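Local coordinates for protein lipase-specific foldase (Burkholderia glumae, PDB 2ES4) that assists the folding of the secreted lipase as that enzyme passes through the periplasm, at residues Ala103-Ala106 against Leu107-Glu111; Arg254-Ile257 against Ala258-Gly262; Arg323-Ser326 against Leu327-Ala331. All blocks are in the same frame, centred on the assembly; numbering follows the deposited sequence.

Contact 1: residues Ala103-Ala106 against Leu107-Glu111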
ATOM      1  N   ALA B 103      -8.765  12.102 -26.108  1.00 33.00           N
ATOM      2  CA  ALA B 103      -9.726  12.237 -25.010  1.00 32.18           C
ATOM      3  C   ALA B 103      -9.054  12.828 -23.778  1.00 31.34           C
ATOM      4  O   ALA B 103      -9.634  13.672 -23.094  1.00 30.82           O
ATOM      5  CB  ALA B 103     -10.323  10.904 -24.671  1.00 33.06           C
ATOM      6  N   LEU B 104      -7.809  12.415 -23.537  1.00 32.67           N
ATOM      7  CA  LEU B 104      -7.029  12.910 -22.407  1.00 32.43           C
ATOM      8  C   LEU B 104      -6.793  14.410 -22.538  1.00 32.16           C
ATOM      9  O   LEU B 104      -7.049  15.167 -21.598  1.00 31.25           O
ATOM     10  CB  LEU B 104      -5.688  12.176 -22.317  1.00 33.93           C
ATOM     11  CG  LEU B 104      -4.691  12.608 -21.236  1.00 35.18           C
ATOM     12  CD1 LEU B 104      -5.292  12.435 -19.844  1.00 36.85           C
ATOM     13  CD2 LEU B 104      -3.420  11.800 -21.384  1.00 37.20           C
ATOM     14  N   ASP B 105      -6.345  14.831 -23.720  1.00 31.93           N
ATOM     15  CA  ASP B 105      -6.083  16.240 -23.989  1.00 32.46           C
ATOM     16  C   ASP B 105      -7.335  17.087 -23.795  1.00 29.74           C
ATOM     17  O   ASP B 105      -7.272  18.148 -23.175  1.00 28.27           O
ATOM     18  CB  ASP B 105      -5.548  16.434 -25.405  1.00 36.05           C
ATOM     19  CG  ASP B 105      -5.177  17.875 -25.686  1.00 39.64           C
ATOM     20  OD1 ASP B 105      -4.188  18.353 -25.097  1.00 42.13           O
ATOM     21  OD2 ASP B 105      -5.900  18.537 -26.462  1.00 43.77           O
ATOM     22  N   ALA B 106      -8.468  16.589 -24.295  1.00 30.33           N
ATOM     23  CA  ALA B 106      -9.749  17.286 -24.174  1.00 29.66           C
ATOM     24  C   ALA B 106     -10.133  17.465 -22.710  1.00 29.27           C
ATOM     25  O   ALA B 106     -10.603  18.536 -22.311  1.00 27.66           O
ATOM     26  CB  ALA B 106     -10.835  16.526 -24.907  1.00 27.99           C
ATOM     27  N   LEU B 107      -9.869  16.432 -21.907  1.00 28.08           N
ATOM     28  CA  LEU B 107     -10.171  16.467 -20.480  1.00 27.12           C
ATOM     29  C   LEU B 107      -9.378  17.555 -19.762  1.00 26.58           C
ATOM     30  O   LEU B 107      -9.961  18.363 -19.042  1.00 26.01           O
ATOM     31  CB  LEU B 107      -9.899  15.105 -19.830  1.00 27.85           C
ATOM     32  CG  LEU B 107     -10.054  15.022 -18.305  1.00 29.67           C
ATOM     33  CD1 LEU B 107     -11.468  15.425 -17.879  1.00 28.65           C
ATOM     34  CD2 LEU B 107      -9.723  13.635 -17.831  1.00 29.60           C
ATOM     35  N   VAL B 108      -8.063  17.577 -19.974  1.00 26.72           N
ATOM     36  CA  VAL B 108      -7.196  18.575 -19.347  1.00 28.32           C
ATOM     37  C   VAL B 108      -7.646  19.994 -19.695  1.00 28.77           C
ATOM     38  O   VAL B 108      -7.736  20.847 -18.815  1.00 27.01           O
ATOM     39  CB  VAL B 108      -5.728  18.386 -19.768  1.00 29.43           C
ATOM     40  CG1 VAL B 108      -4.846  19.469 -19.152  1.00 30.14           C
ATOM     41  CG2 VAL B 108      -5.242  17.014 -19.340  1.00 29.46           C
ATOM     42  N   ARG B 109      -7.967  20.225 -20.968  1.00 29.46           N
ATOM     43  CA  ARG B 109      -8.429  21.542 -21.408  1.00 30.29           C
ATOM     44  C   ARG B 109      -9.705  21.941 -20.681  1.00 29.18           C
ATOM     45  O   ARG B 109      -9.823  23.074 -20.213  1.00 28.30           O
ATOM     46  CB  ARG B 109      -8.660  21.561 -22.915  1.00 31.80           C
ATOM     47  CG  ARG B 109      -7.381  21.541 -23.712  1.00 34.85           C
ATOM     48  CD  ARG B 109      -7.647  21.491 -25.212  1.00 40.42           C
ATOM     49  NE  ARG B 109      -6.413  21.621 -25.990  1.00 43.93           N
ATOM     50  CZ  ARG B 109      -5.677  22.729 -26.063  1.00 46.33           C
ATOM     51  NH1 ARG B 109      -6.037  23.826 -25.409  1.00 48.77           N
ATOM     52  NH2 ARG B 109      -4.565  22.742 -26.785  1.00 47.38           N
ATOM     53  N   ARG B 110     -10.611  20.976 -20.511  1.00 27.38           N
ATOM     54  CA  ARG B 110     -11.872  21.209 -19.815  1.00 26.78           C
ATOM     55  C   ARG B 110     -11.648  21.484 -18.331  1.00 27.70           C
ATOM     56  O   ARG B 110     -12.273  22.381 -17.768  1.00 27.25           O
ATOM     57  CB  ARG B 110     -12.817  20.016 -19.993  1.00 25.56           C
ATOM     58  CG  ARG B 110     -14.223  20.226 -19.433  1.00 25.72           C
ATOM     59  CD  ARG B 110     -15.136  19.071 -19.809  1.00 27.45           C
ATOM     60  NE  ARG B 110     -16.535  19.329 -19.461  1.00 28.76           N
ATOM     61  CZ  ARG B 110     -17.043  19.224 -18.234  1.00 31.25           C
ATOM     62  NH1 ARG B 110     -18.326  19.483 -18.026  1.00 30.17           N
ATOM     63  NH2 ARG B 110     -16.272  18.850 -17.216  1.00 29.06           N
ATOM     64  N   GLU B 111     -10.736  20.731 -17.719  1.00 28.06           N
ATOM     65  CA  GLU B 111     -10.426  20.889 -16.296  1.00 29.22           C
ATOM     66  C   GLU B 111      -9.786  22.242 -16.018  1.00 28.28           C
ATOM     67  O   GLU B 111     -10.127  22.902 -15.037  1.00 27.27           O
ATOM     68  CB  GLU B 111      -9.507  19.771 -15.819  1.00 30.33           C
ATOM     69  CG  GLU B 111     -10.091  18.380 -15.932  1.00 33.47           C
ATOM     70  CD  GLU B 111     -10.797  17.906 -14.677  1.00 36.22           C
ATOM     71  OE1 GLU B 111     -11.839  18.485 -14.317  1.00 36.39           O
ATOM     72  OE2 GLU B 111     -10.311  16.943 -14.049  1.00 37.73           O
TER
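Asp-105 and Arg-109 form an i to i+4 salt bridge along one side of helix 101-116. Asp-105 OD2 and Arg-109 NE are 3.2 Å apart.

The Arg-109 side chain can be followed outward from the backbone. Arg-109 CB lies 3.6 Å from Ala-106 O, in the preceding turn. CG lies beside Arg-109's own backbone N, anti to its carbonyl carbon (chi1 -72°). That torsion sends the chain back along the helix, and Arg-109 CG comes within 3.4 Å of Asp-105 O. From CG to NE the chain is extended. Arg-109 CD passes alongside the carboxylate, 3.7 Å from Asp-105 OD2. NE then makes the bond. The hydrogen bond is bent, with an angle of 144° at the hydrogen. The carboxylate oxygen lies near the guanidinium plane, at its edge. NE meets OD2 on the syn side, though tilted out of the carboxylate plane. The two flat groups stand 77° apart, and NE to OD2 is the one bond between them, not a paired, two-bond bridge.

The other carboxylate oxygen is also held. Asp-105 OD1 accepts a hydrogen bond from Trp-129 NE1 and forms a salt bridge with Arg-133. The carboxylate therefore has partners on both oxygens, and the nearby positive charges would be expected to favour its ionised form.

Beneath the side chains run regular helical bonds, among them Val-108 N to Leu-104 O at 3.1 Å. Val-108 CG2 rests 3.4 Å from Leu-104 O.

The buried Val-108 packs against Trp-129 of helix 120-137 and Phe-89 of helix 84-90. Leu-104 and Leu-107 touch leucines of nearby loops. Asp-105 thus joins its own helix to helix 120-137, while Val-108 touches both helix 120-137 and helix 84-90.

Contact 2: residues Arg254-Ile257 against Ala258-Gly262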
ATOM      1  N   ARG B 254      -2.215   4.553  32.372  1.00 23.51           N
ATOM      2  CA  ARG B 254      -2.796   5.876  32.561  1.00 24.33           C
ATOM      3  C   ARG B 254      -1.786   6.855  33.149  1.00 23.99           C
ATOM      4  O   ARG B 254      -1.615   7.945  32.621  1.00 22.99           O
ATOM      5  CB  ARG B 254      -4.008   5.816  33.481  1.00 26.75           C
ATOM      6  CG  ARG B 254      -4.761   7.153  33.607  1.00 27.62           C
ATOM      7  CD  ARG B 254      -5.865   7.119  34.652  1.00 30.40           C
ATOM      8  NE  ARG B 254      -6.848   6.060  34.412  1.00 32.23           N
ATOM      9  CZ  ARG B 254      -6.938   4.942  35.129  1.00 35.18           C
ATOM     10  NH1 ARG B 254      -6.102   4.727  36.140  1.00 33.46           N
ATOM     11  NH2 ARG B 254      -7.846   4.027  34.822  1.00 35.27           N
ATOM     12  N   ALA B 255      -1.096   6.432  34.207  1.00 24.33           N
ATOM     13  CA  ALA B 255      -0.107   7.273  34.886  1.00 25.74           C
ATOM     14  C   ALA B 255       1.040   7.725  33.995  1.00 25.62           C
ATOM     15  O   ALA B 255       1.330   8.923  33.910  1.00 23.87           O
ATOM     16  CB  ALA B 255       0.435   6.567  36.110  1.00 27.60           C
ATOM     17  N   GLN B 256       1.653   6.773  33.296  1.00 25.30           N
ATOM     18  CA  GLN B 256       2.766   7.078  32.413  1.00 25.85           C
ATOM     19  C   GLN B 256       2.381   7.920  31.199  1.00 24.48           C
ATOM     20  O   GLN B 256       3.090   8.866  30.840  1.00 24.42           O
ATOM     21  CB  GLN B 256       3.474   5.796  31.973  1.00 27.93           C
ATOM     22  CG  GLN B 256       4.748   6.038  31.161  1.00 33.31           C
ATOM     23  CD  GLN B 256       5.718   6.976  31.860  1.00 38.42           C
ATOM     24  OE1 GLN B 256       6.067   6.768  33.027  1.00 39.84           O
ATOM     25  NE2 GLN B 256       6.114   8.041  31.168  1.00 37.62           N
ATOM     26  N   ILE B 257       1.265   7.575  30.570  1.00 22.69           N
ATOM     27  CA  ILE B 257       0.804   8.318  29.407  1.00 21.94           C
ATOM     28  C   ILE B 257       0.327   9.722  29.778  1.00 23.05           C
ATOM     29  O   ILE B 257       0.530  10.666  29.014  1.00 22.18           O
ATOM     30  CB  ILE B 257      -0.305   7.557  28.657  1.00 22.80           C
ATOM     31  CG1 ILE B 257       0.233   6.243  28.096  1.00 20.53           C
ATOM     32  CG2 ILE B 257      -0.864   8.386  27.503  1.00 19.45           C
ATOM     33  CD1 ILE B 257       1.354   6.404  27.082  1.00 20.77           C
ATOM     34  N   ALA B 258      -0.273   9.855  30.958  1.00 22.71           N
ATOM     35  CA  ALA B 258      -0.769  11.152  31.424  1.00 25.00           C
ATOM     36  C   ALA B 258       0.310  12.204  31.533  1.00 25.41           C
ATOM     37  O   ALA B 258       0.065  13.376  31.238  1.00 27.03           O
ATOM     38  CB  ALA B 258      -1.489  11.010  32.740  1.00 24.02           C
ATOM     39  N   GLN B 259       1.516  11.774  31.898  1.00 25.86           N
ATOM     40  CA  GLN B 259       2.631  12.702  32.038  1.00 28.02           C
ATOM     41  C   GLN B 259       3.469  12.891  30.780  1.00 27.26           C
ATOM     42  O   GLN B 259       4.554  13.474  30.836  1.00 25.04           O
ATOM     43  CB  GLN B 259       3.513  12.325  33.231  1.00 31.86           C
ATOM     44  CG  GLN B 259       4.166  10.961  33.144  1.00 37.00           C
ATOM     45  CD  GLN B 259       5.072  10.684  34.317  1.00 41.09           C
ATOM     46  OE1 GLN B 259       4.661  10.791  35.474  1.00 43.53           O
ATOM     47  NE2 GLN B 259       6.319  10.324  34.028  1.00 43.93           N
ATOM     48  N   THR B 260       2.985  12.371  29.651  1.00 25.79           N
ATOM     49  CA  THR B 260       3.687  12.516  28.383  1.00 25.54           C
ATOM     50  C   THR B 260       2.744  12.975  27.277  1.00 24.70           C
ATOM     51  O   THR B 260       2.981  14.006  26.645  1.00 26.42           O
ATOM     52  CB  THR B 260       4.395  11.228  27.961  1.00 27.92           C
ATOM     53  OG1 THR B 260       3.470  10.133  27.949  1.00 30.26           O
ATOM     54  CG2 THR B 260       5.569  10.900  28.893  1.00 29.98           C
ATOM     55  N   LEU B 261       1.654  12.239  27.074  1.00 21.88           N
ATOM     56  CA  LEU B 261       0.675  12.581  26.042  1.00 22.13           C
ATOM     57  C   LEU B 261      -0.522  13.369  26.547  1.00 21.05           C
ATOM     58  O   LEU B 261      -1.285  13.920  25.750  1.00 23.36           O
ATOM     59  CB  LEU B 261       0.188  11.319  25.324  1.00 21.55           C
ATOM     60  CG  LEU B 261       1.251  10.445  24.655  1.00 23.12           C
ATOM     61  CD1 LEU B 261       0.573   9.290  23.935  1.00 20.44           C
ATOM     62  CD2 LEU B 261       2.071  11.282  23.682  1.00 23.78           C
ATOM     63  N   GLY B 262      -0.689  13.423  27.864  1.00 22.27           N
ATOM     64  CA  GLY B 262      -1.812  14.151  28.425  1.00 20.76           C
ATOM     65  C   GLY B 262      -2.883  13.224  28.963  1.00 22.83           C
ATOM     66  O   GLY B 262      -2.950  12.053  28.557  1.00 21.43           O
TER
HETATM   67  O   HOH W   1       7.793  10.480  31.704  1.00 41.29           O
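Ile-257, Ala-258 and Gln-256 carry this contact, which is the C-terminal end of helix 250-258 and the turn into helix 263-294. The carbonyl of Ile-257 is the hub of the turn. Its oxygen accepts three backbone N-H groups. Leu-261 N is 2.7 Å from Ile-257 O and nearly in line with the carbonyl bond. Gly-262 N approaches the same oxygen at a tilt. Thr-260 N comes from above the carbonyl plane, 3.1 Å from Ile-257 O. The chain thus turns about one carbonyl oxygen before Gly-262 takes the N-cap position of helix 263-294.

The side chain of Ile-257 lies alongside that of Leu-261 and points the same way. Ile-257 CG2 touches Leu-261 CB at 3.8 Å. Ile-257 packs on Leu-243 and Leu-261 on Ala-236, both of helix 221-245. Ala-258 faces Ala-266 of helix 263-294, and Ala-258 N bonds Arg-254 O at 2.9 Å.

Gln-256 bends at chi2 (53°), which brings its amide across that of Gln-259. The planes are 73° apart. One water accepts from both amides, 3.0 Å from Gln-256 NE2 and 2.8 Å from Gln-259 NE2.

Contact 3: residues Arg323-Ser326 against Leu327-Ala331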
ATOM      1  N   ARG B 323     -12.978 -13.264  15.580  1.00 17.26           N
ATOM      2  CA  ARG B 323     -11.688 -13.101  16.233  1.00 17.62           C
ATOM      3  C   ARG B 323     -11.320 -14.311  17.069  1.00 16.29           C
ATOM      4  O   ARG B 323     -10.168 -14.744  17.058  1.00 15.78           O
ATOM      5  CB  ARG B 323     -11.659 -11.853  17.112  1.00 17.40           C
ATOM      6  CG  ARG B 323     -10.239 -11.436  17.470  1.00 18.52           C
ATOM      7  CD  ARG B 323     -10.197 -10.250  18.399  1.00 19.69           C
ATOM      8  NE  ARG B 323      -8.823  -9.965  18.811  1.00 19.67           N
ATOM      9  CZ  ARG B 323      -8.486  -9.190  19.838  1.00 19.55           C
ATOM     10  NH1 ARG B 323      -9.422  -8.606  20.578  1.00 19.63           N
ATOM     11  NH2 ARG B 323      -7.207  -8.994  20.125  1.00 19.15           N
ATOM     12  N   ALA B 324     -12.300 -14.868  17.775  1.00 16.32           N
ATOM     13  CA  ALA B 324     -12.051 -16.047  18.598  1.00 17.25           C
ATOM     14  C   ALA B 324     -11.663 -17.228  17.708  1.00 16.98           C
ATOM     15  O   ALA B 324     -10.791 -18.016  18.073  1.00 18.71           O
ATOM     16  CB  ALA B 324     -13.257 -16.381  19.420  1.00 17.13           C
ATOM     17  N   ALA B 325     -12.261 -17.300  16.515  1.00 18.52           N
ATOM     18  CA  ALA B 325     -11.960 -18.365  15.548  1.00 19.75           C
ATOM     19  C   ALA B 325     -10.509 -18.256  15.109  1.00 20.15           C
ATOM     20  O   ALA B 325      -9.808 -19.269  15.003  1.00 20.19           O
ATOM     21  CB  ALA B 325     -12.890 -18.284  14.347  1.00 18.66           C
ATOM     22  N   SER B 326     -10.049 -17.015  14.933  1.00 17.53           N
ATOM     23  CA  SER B 326      -8.669 -16.728  14.557  1.00 18.92           C
ATOM     24  C   SER B 326      -7.718 -17.181  15.655  1.00 18.49           C
ATOM     25  O   SER B 326      -6.744 -17.876  15.378  1.00 18.09           O
ATOM     26  CB  SER B 326      -8.476 -15.235  14.295  1.00 19.43           C
ATOM     27  OG  SER B 326      -7.097 -14.906  14.211  1.00 21.87           O
ATOM     28  N   LEU B 327      -8.014 -16.801  16.897  1.00 17.59           N
ATOM     29  CA  LEU B 327      -7.177 -17.200  18.021  1.00 17.91           C
ATOM     30  C   LEU B 327      -7.137 -18.708  18.231  1.00 18.00           C
ATOM     31  O   LEU B 327      -6.109 -19.253  18.630  1.00 19.18           O
ATOM     32  CB  LEU B 327      -7.577 -16.482  19.301  1.00 18.92           C
ATOM     33  CG  LEU B 327      -6.902 -15.141  19.604  1.00 23.42           C
ATOM     34  CD1 LEU B 327      -6.954 -14.226  18.405  1.00 25.43           C
ATOM     35  CD2 LEU B 327      -7.536 -14.489  20.818  1.00 21.29           C
ATOM     36  N   ASP B 328      -8.235 -19.378  17.893  1.00 17.42           N
ATOM     37  CA  ASP B 328      -8.321 -20.837  18.011  1.00 20.24           C
ATOM     38  C   ASP B 328      -7.400 -21.559  17.025  1.00 22.68           C
ATOM     39  O   ASP B 328      -7.023 -22.713  17.252  1.00 21.12           O
ATOM     40  CB  ASP B 328      -9.748 -21.324  17.767  1.00 21.62           C
ATOM     41  CG  ASP B 328     -10.682 -21.059  18.934  1.00 20.74           C
ATOM     42  OD1 ASP B 328     -10.233 -20.651  20.023  1.00 20.90           O
ATOM     43  OD2 ASP B 328     -11.891 -21.290  18.757  1.00 23.04           O
ATOM     44  N   ARG B 329      -7.039 -20.872  15.942  1.00 21.13           N
ATOM     45  CA  ARG B 329      -6.177 -21.443  14.910  1.00 23.60           C
ATOM     46  C   ARG B 329      -4.683 -21.290  15.170  1.00 25.28           C
ATOM     47  O   ARG B 329      -3.863 -21.517  14.279  1.00 28.69           O
ATOM     48  CB  ARG B 329      -6.546 -20.881  13.532  1.00 22.72           C
ATOM     49  CG  ARG B 329      -7.908 -21.342  13.033  1.00 22.05           C
ATOM     50  CD  ARG B 329      -8.151 -20.951  11.576  1.00 23.23           C
ATOM     51  NE  ARG B 329      -8.284 -19.506  11.388  1.00 22.71           N
ATOM     52  CZ  ARG B 329      -9.429 -18.828  11.453  1.00 23.93           C
ATOM     53  NH1 ARG B 329     -10.577 -19.449  11.706  1.00 20.96           N
ATOM     54  NH2 ARG B 329      -9.427 -17.518  11.261  1.00 22.35           N
ATOM     55  N   GLY B 330      -4.328 -20.942  16.399  1.00 25.59           N
ATOM     56  CA  GLY B 330      -2.927 -20.798  16.732  1.00 28.89           C
ATOM     57  C   GLY B 330      -2.651 -21.126  18.174  1.00 30.26           C
ATOM     58  O   GLY B 330      -3.465 -21.777  18.834  1.00 30.25           O
ATOM     59  N   ALA B 331      -1.496 -20.675  18.657  1.00 33.05           N
ATOM     60  CA  ALA B 331      -1.082 -20.909  20.034  1.00 36.82           C
ATOM     61  C   ALA B 331      -1.564 -19.776  20.937  1.00 39.35           C
ATOM     62  O   ALA B 331      -0.861 -18.782  21.138  1.00 40.28           O
ATOM     63  CB  ALA B 331       0.432 -21.046  20.108  1.00 36.80           C
TER
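The C-terminal end of helix 320-328 forms this contact, where the last helix of the chaperone gives way to the C-terminal tail and meets the chain of another protein. Arg-329 folds back over the final turn. Its chain bends at chi3 (-68°), and this lays the guanidinium across the backbone of Ala-325 and Ser-326. Ala-325 O and Ser-326 CA both lie under one face of the group, toward its rim. Arg-329 NH2 is 3.5 Å from Ser-326 CA. Arg-329 NH1 is 3.7 Å from Ala-325 CB. These are packing contacts. Outside the segments, Arg-329 NE pairs with an acidic side chain of the other protein in a salt bridge.

The backbone marks the helix end. Asp-328 N still bonds Ala-324 O at 2.9 Å. Arg-329 N has only a weak bond to Ala-325 O. Arg-329 N also bonds Ser-326 O at 3.1 Å, from above the carbonyl plane. The turn tightens here from an i to i+4 pattern toward i to i+3.

Asp-328 OD1 is 3.3 Å from Ala-324 O, two acceptors that cannot bond each other. The carboxylate turns to helix 263-294. It bonds the hydroxyls of Tyr-283 and Tyr-286 and forms a salt bridge with Arg-290. Leu-327 CD1 lies 3.5 Å from Arg-323 O, and its side chain packs on Trp-279.

Arg-323 makes a cation-pi contact with Trp-279 and pairs with an acidic side chain of the other protein. Ser-326 OG hydrogen-bonds that protein too. The chemistry implies a helix end with two roles: Asp-328 anchors it to its own chain, while Arg-323, Ser-326 and Arg-329 offer polar groups to the bound partner.

How the contacts relate
From the N terminus, contact 1 comes first, within helix 101-116. Contact 2 follows at the turn from helix 250-258 into helix 263-294. Contact 3 lies at the end of helix 320-328, the last helix. Each is local and closes a single helical turn or its end, so the three run in series and none nests or crosses. Contact 1 lies on the opposite side of the chain's centre from the other two, with centres about 53 Å away from each. Contacts 2 and 3 are about 33 Å apart, centre to centre. Both border the long helix 263-294, which links them; contact 1 belongs to the N-terminal helices, beside helices 84-90 and 120-137.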